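PDB 1MI8: DnaB intein from Synechocystis sp., which probably carries out protein splicing, excising itself from a replicative DNA helicase precursor in steps that include side-chain cyclization of asparagine. Local coordinates for residues S20-I32 / L42-G54. The protein carries 4 engineered substitutions. Numbering follows the deposited sequence.
Engineered in segment 42-54: M52 (natural residue Cys).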
loop_
_atom_site.group_PDB
_atom_site.type_symbol
_atom_site.label_atom_id
_atom_site.label_comp_id
_atom_site.label_asym_id
_atom_site.label_seq_id
_atom_site.Cartn_x
_atom_site.Cartn_y
_atom_site.Cartn_z
ATOM N N SER A 20 21.832 11.926 -7.955
ATOM C CA SER A 20 21.372 10.573 -7.694
ATOM C C SER A 20 22.359 9.860 -6.782
ATOM O O SER A 20 23.557 10.161 -6.816
ATOM C CB SER A 20 21.228 9.791 -9.012
ATOM O OG SER A 20 22.490 9.718 -9.644
ATOM N N ILE A 21 21.856 8.942 -5.956
ATOM C CA ILE A 21 22.733 8.177 -5.069
ATOM C C ILE A 21 23.678 7.307 -5.934
ATOM O O ILE A 21 24.846 7.077 -5.542
ATOM C CB ILE A 21 21.926 7.291 -4.046
ATOM C CG1 ILE A 21 22.883 6.624 -3.061
ATOM C CG2 ILE A 21 21.038 6.356 -4.768
ATOM C CD1 ILE A 21 22.234 5.936 -1.872
ATOM N N LYS A 22 23.194 6.816 -7.085
ATOM C CA LYS A 22 24.081 6.054 -8.007
ATOM C C LYS A 22 25.304 6.940 -8.367
ATOM O O LYS A 22 26.463 6.495 -8.305
ATOM C CB LYS A 22 23.379 5.693 -9.305
ATOM C CG LYS A 22 24.214 4.849 -10.322
ATOM C CD LYS A 22 24.071 5.422 -11.744
ATOM C CE LYS A 22 24.705 4.560 -12.869
ATOM N NZ LYS A 22 23.790 3.419 -13.256
ATOM N N ASP A 23 25.035 8.194 -8.715
ATOM C CA ASP A 23 26.093 9.124 -9.054
ATOM C C ASP A 23 26.953 9.475 -7.862
ATOM O O ASP A 23 27.969 10.110 -8.032
ATOM C CB ASP A 23 25.542 10.407 -9.668
ATOM C CG ASP A 23 25.088 10.215 -11.093
ATOM O OD1 ASP A 23 25.350 9.143 -11.667
ATOM O OD2 ASP A 23 24.463 11.134 -11.653
ATOM N N LEU A 24 26.580 9.075 -6.650
ATOM C CA LEU A 24 27.425 9.389 -5.510
ATOM C C LEU A 24 28.210 8.168 -5.002
ATOM O O LEU A 24 28.859 8.241 -3.979
ATOM C CB LEU A 24 26.588 9.954 -4.349
ATOM C CG LEU A 24 25.922 11.318 -4.528
ATOM C CD1 LEU A 24 24.780 11.493 -3.543
ATOM C CD2 LEU A 24 26.969 12.417 -4.383
ATOM N N LEU A 25 28.164 7.063 -5.724
ATOM C CA LEU A 25 28.835 5.845 -5.276
ATOM C C LEU A 25 30.301 6.026 -4.893
ATOM O O LEU A 25 30.763 5.505 -3.868
ATOM C CB LEU A 25 28.718 4.776 -6.353
ATOM C CG LEU A 25 29.142 3.363 -6.015
ATOM C CD1 LEU A 25 28.246 2.804 -4.909
ATOM C CD2 LEU A 25 29.035 2.488 -7.278
ATOM N N ASP A 26 31.038 6.763 -5.716
ATOM C CA ASP A 26 32.445 6.964 -5.423
ATOM C C ASP A 26 32.656 8.320 -4.785
ATOM O O ASP A 26 33.488 9.120 -5.226
ATOM C CB ASP A 26 33.276 6.815 -6.693
ATOM C CG ASP A 26 33.099 5.447 -7.333
ATOM O OD1 ASP A 26 33.189 4.439 -6.581
ATOM O OD2 ASP A 26 32.873 5.374 -8.577
ATOM N N GLU A 27 31.897 8.575 -3.733
ATOM C CA GLU A 27 32.016 9.831 -3.048
ATOM C C GLU A 27 31.866 9.582 -1.572
ATOM O O GLU A 27 31.197 8.645 -1.174
ATOM C CB GLU A 27 30.927 10.772 -3.520
ATOM C CG GLU A 27 31.252 11.528 -4.768
ATOM C CD GLU A 27 32.303 12.598 -4.527
ATOM O OE1 GLU A 27 32.410 13.121 -3.381
ATOM O OE2 GLU A 27 33.006 12.935 -5.494
ATOM N N LYS A 28 32.516 10.407 -0.760
ATOM C CA LYS A 28 32.400 10.289 0.682
ATOM C C LYS A 28 32.704 11.558 1.434
ATOM O O LYS A 28 33.309 12.504 0.922
ATOM C CB LYS A 28 33.244 9.128 1.242
ATOM C CG LYS A 28 34.486 8.738 0.449
ATOM C CD LYS A 28 35.311 7.668 1.207
ATOM C CE LYS A 28 35.767 8.170 2.595
ATOM N NZ LYS A 28 36.692 7.229 3.315
ATOM N N ASP A 29 32.207 11.593 2.658
ATOM C CA ASP A 29 32.404 12.719 3.541
ATOM C C ASP A 29 31.808 14.020 3.068
ATOM O O ASP A 29 32.431 15.085 3.131
ATOM C CB ASP A 29 33.891 12.866 3.847
ATOM C CG ASP A 29 34.368 11.806 4.814
ATOM O OD1 ASP A 29 34.098 10.613 4.571
ATOM O OD2 ASP A 29 34.998 12.168 5.823
ATOM N N PHE A 30 30.579 13.918 2.591
ATOM C CA PHE A 30 29.848 15.091 2.150
ATOM C C PHE A 30 28.641 15.142 3.061
ATOM O O PHE A 30 28.213 14.137 3.594
ATOM C CB PHE A 30 29.452 14.970 0.685
ATOM C CG PHE A 30 28.751 13.700 0.351
ATOM C CD1 PHE A 30 27.358 13.621 0.430
ATOM C CD2 PHE A 30 29.476 12.562 -0.011
ATOM C CE1 PHE A 30 26.682 12.420 0.161
ATOM C CE2 PHE A 30 28.806 11.342 -0.288
ATOM C CZ PHE A 30 27.395 11.283 -0.194
ATOM N N GLU A 31 28.099 16.317 3.271
ATOM C CA GLU A 31 26.980 16.354 4.164
ATOM C C GLU A 31 25.643 16.126 3.512
ATOM O O GLU A 31 25.417 16.526 2.384
ATOM C CB GLU A 31 26.959 17.680 4.894
ATOM C CG GLU A 31 27.237 17.487 6.369
ATOM C CD GLU A 31 28.427 18.256 6.781
ATOM O OE1 GLU A 31 28.483 19.440 6.388
ATOM O OE2 GLU A 31 29.295 17.687 7.488
ATOM N N ILE A 32 24.759 15.467 4.235
ATOM C CA ILE A 32 23.408 15.257 3.742
ATOM C C ILE A 32 22.468 15.830 4.801
ATOM O O ILE A 32 22.947 16.384 5.786
ATOM C CB ILE A 32 23.139 13.756 3.440
ATOM C CG1 ILE A 32 23.510 12.820 4.615
ATOM C CG2 ILE A 32 23.945 13.373 2.203
ATOM C CD1 ILE A 32 22.683 13.013 5.943
ATOM N N LEU A 42 15.974 18.987 11.778
ATOM C CA LEU A 42 16.857 18.499 10.714
ATOM C C LEU A 42 18.251 19.053 10.981
ATOM O O LEU A 42 18.407 20.172 11.488
ATOM C CB LEU A 42 16.396 19.001 9.348
ATOM C CG LEU A 42 15.078 18.413 8.805
ATOM C CD1 LEU A 42 14.529 19.300 7.681
ATOM C CD2 LEU A 42 15.327 17.006 8.310
ATOM N N GLU A 43 19.267 18.273 10.688
ATOM C CA GLU A 43 20.599 18.776 10.882
ATOM C C GLU A 43 21.506 18.198 9.815
ATOM O O GLU A 43 21.313 17.095 9.338
ATOM C CB GLU A 43 21.113 18.441 12.297
ATOM C CG GLU A 43 20.783 17.017 12.761
ATOM C CD GLU A 43 21.410 16.649 14.124
ATOM O OE1 GLU A 43 21.093 17.333 15.138
ATOM O OE2 GLU A 43 22.211 15.670 14.150
ATOM N N SER A 44 22.482 18.980 9.414
ATOM C CA SER A 44 23.462 18.512 8.453
ATOM C C SER A 44 24.232 17.311 9.056
ATOM O O SER A 44 24.505 17.272 10.263
ATOM C CB SER A 44 24.413 19.693 8.145
ATOM O OG SER A 44 25.647 19.272 7.583
ATOM N N ALA A 45 24.563 16.308 8.246
ATOM C CA ALA A 45 25.311 15.184 8.784
ATOM C C ALA A 45 26.175 14.578 7.699
ATOM O O ALA A 45 25.794 14.555 6.530
ATOM C CB ALA A 45 24.376 14.134 9.373
ATOM N N LYS A 46 27.339 14.082 8.096
ATOM C CA LYS A 46 28.286 13.493 7.148
ATOM C C LYS A 46 27.953 12.090 6.702
ATOM O O LYS A 46 27.513 11.245 7.505
ATOM C CB LYS A 46 29.719 13.465 7.730
ATOM C CG LYS A 46 30.538 14.736 7.477
ATOM C CD LYS A 46 31.975 14.579 8.051
ATOM C CE LYS A 46 32.933 15.727 7.621
ATOM N NZ LYS A 46 32.370 17.080 7.905
ATOM N N VAL A 47 28.209 11.838 5.421
ATOM C CA VAL A 47 27.957 10.528 4.827
ATOM C C VAL A 47 29.293 9.844 4.896
ATOM O O VAL A 47 30.268 10.388 4.393
ATOM C CB VAL A 47 27.545 10.649 3.344
ATOM C CG1 VAL A 47 27.599 9.266 2.650
ATOM C CG2 VAL A 47 26.154 11.286 3.253
ATOM N N SER A 48 29.345 8.664 5.505
ATOM C CA SER A 48 30.620 7.959 5.623
ATOM C C SER A 48 31.001 7.303 4.291
ATOM O O SER A 48 32.126 7.463 3.817
ATOM C CB SER A 48 30.529 6.910 6.734
ATOM O OG SER A 48 29.533 5.961 6.401
ATOM N N ARG A 49 30.054 6.561 3.706
ATOM C CA ARG A 49 30.256 5.897 2.422
ATOM C C ARG A 49 28.924 5.551 1.724
ATOM O O ARG A 49 27.864 5.383 2.383
ATOM C CB ARG A 49 31.085 4.614 2.590
ATOM C CG ARG A 49 30.299 3.348 2.747
ATOM C CD ARG A 49 31.165 2.213 3.319
ATOM N NE ARG A 49 30.439 0.952 3.503
ATOM C CZ ARG A 49 30.367 -0.016 2.598
ATOM N NH1 ARG A 49 30.989 0.115 1.420
ATOM N NH2 ARG A 49 29.656 -1.118 2.867
ATOM N N VAL A 50 29.016 5.442 0.397
ATOM C CA VAL A 50 27.905 5.106 -0.488
ATOM C C VAL A 50 28.238 3.782 -1.145
ATOM O O VAL A 50 29.382 3.571 -1.509
ATOM C CB VAL A 50 27.750 6.110 -1.648
ATOM C CG1 VAL A 50 26.495 5.764 -2.434
ATOM C CG2 VAL A 50 27.732 7.537 -1.137
ATOM N N PHE A 51 27.246 2.915 -1.336
ATOM C CA PHE A 51 27.487 1.613 -1.952
ATOM C C PHE A 51 26.232 0.965 -2.558
ATOM O O PHE A 51 25.114 1.254 -2.129
ATOM C CB PHE A 51 28.060 0.689 -0.896
ATOM C CG PHE A 51 27.251 0.650 0.349
ATOM C CD1 PHE A 51 26.245 -0.292 0.518
ATOM C CD2 PHE A 51 27.468 1.586 1.349
ATOM C CE1 PHE A 51 25.452 -0.299 1.673
ATOM C CE2 PHE A 51 26.682 1.593 2.512
ATOM C CZ PHE A 51 25.673 0.653 2.674
ATOM N N MET A 52 26.428 0.149 -3.581
ATOM C CA MET A 52 25.342 -0.631 -4.161
ATOM C C MET A 52 25.171 -1.961 -3.435
ATOM O O MET A 52 26.229 -2.406 -2.951
ATOM C CB MET A 52 25.588 -0.864 -5.653
ATOM C CG MET A 52 24.735 -1.969 -6.257
ATOM S SD MET A 52 25.699 -3.127 -7.248
ATOM C CE MET A 52 26.112 -2.102 -8.659
ATOM N N THR A 53 24.019 -2.472 -3.222
ATOM C CA THR A 53 23.942 -3.725 -2.486
ATOM C C THR A 53 23.471 -4.843 -3.397
ATOM O O THR A 53 23.139 -5.934 -2.929
ATOM C CB THR A 53 22.975 -3.642 -1.300
ATOM O OG1 THR A 53 21.653 -3.277 -1.767
ATOM C CG2 THR A 53 23.471 -2.620 -0.302
ATOM N N GLY A 54 23.455 -4.582 -4.697
ATOM C CA GLY A 54 23.000 -5.599 -5.623
ATOM C C GLY A 54 21.691 -5.282 -6.331
ATOM O O GLY A 54 21.247 -4.134 -6.365
HETATM O O HOH W 1 31.128 6.209 -1.251
#
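E31 and I32 pair with K46 and A45 as the root of an antiparallel beta hairpin in the intein splicing domain, and the 3-10 turn and loop before them pack on the same long strand. I32 and A45 form a hydrogen-bonded pair: I32 N reaches A45 O at 2.7 Å, and A45 N returns to I32 O. Two further backbone bonds, V47 N to F30 O and D29 N to V47 O, continue the backbone pairing along the chain. E31 and K46 are the non-hydrogen-bonded pair. Their side chains meet in a salt bridge, with K46 NZ 3.2 Å from E31 OE2 on its syn side. With an alanine here in place of E31, the K46 ammonium would lack this carboxylate and its long chain would probably turn more freely. V47 points at the 20-32 segment. Its CB sits over one face of the F30 ring, 3.8 Å from the centroid, a CH-pi contact. F30 CG lies between its backbone N and carbonyl carbon (chi1 52°), which folds the ring back over V47. V50 CG2 meets the ring edge at CZ, 3.9 Å away. V50 CG1 packs on I21 CG1 at 3.8 Å. A water accepts from V50 N and lies 2.7 Å from L25 O. I10 of strand 9-12 touches I21, L24 and I32, and L12 touches F30, while F137 of strand 120-140 touches I21 and M52, an engineered residue.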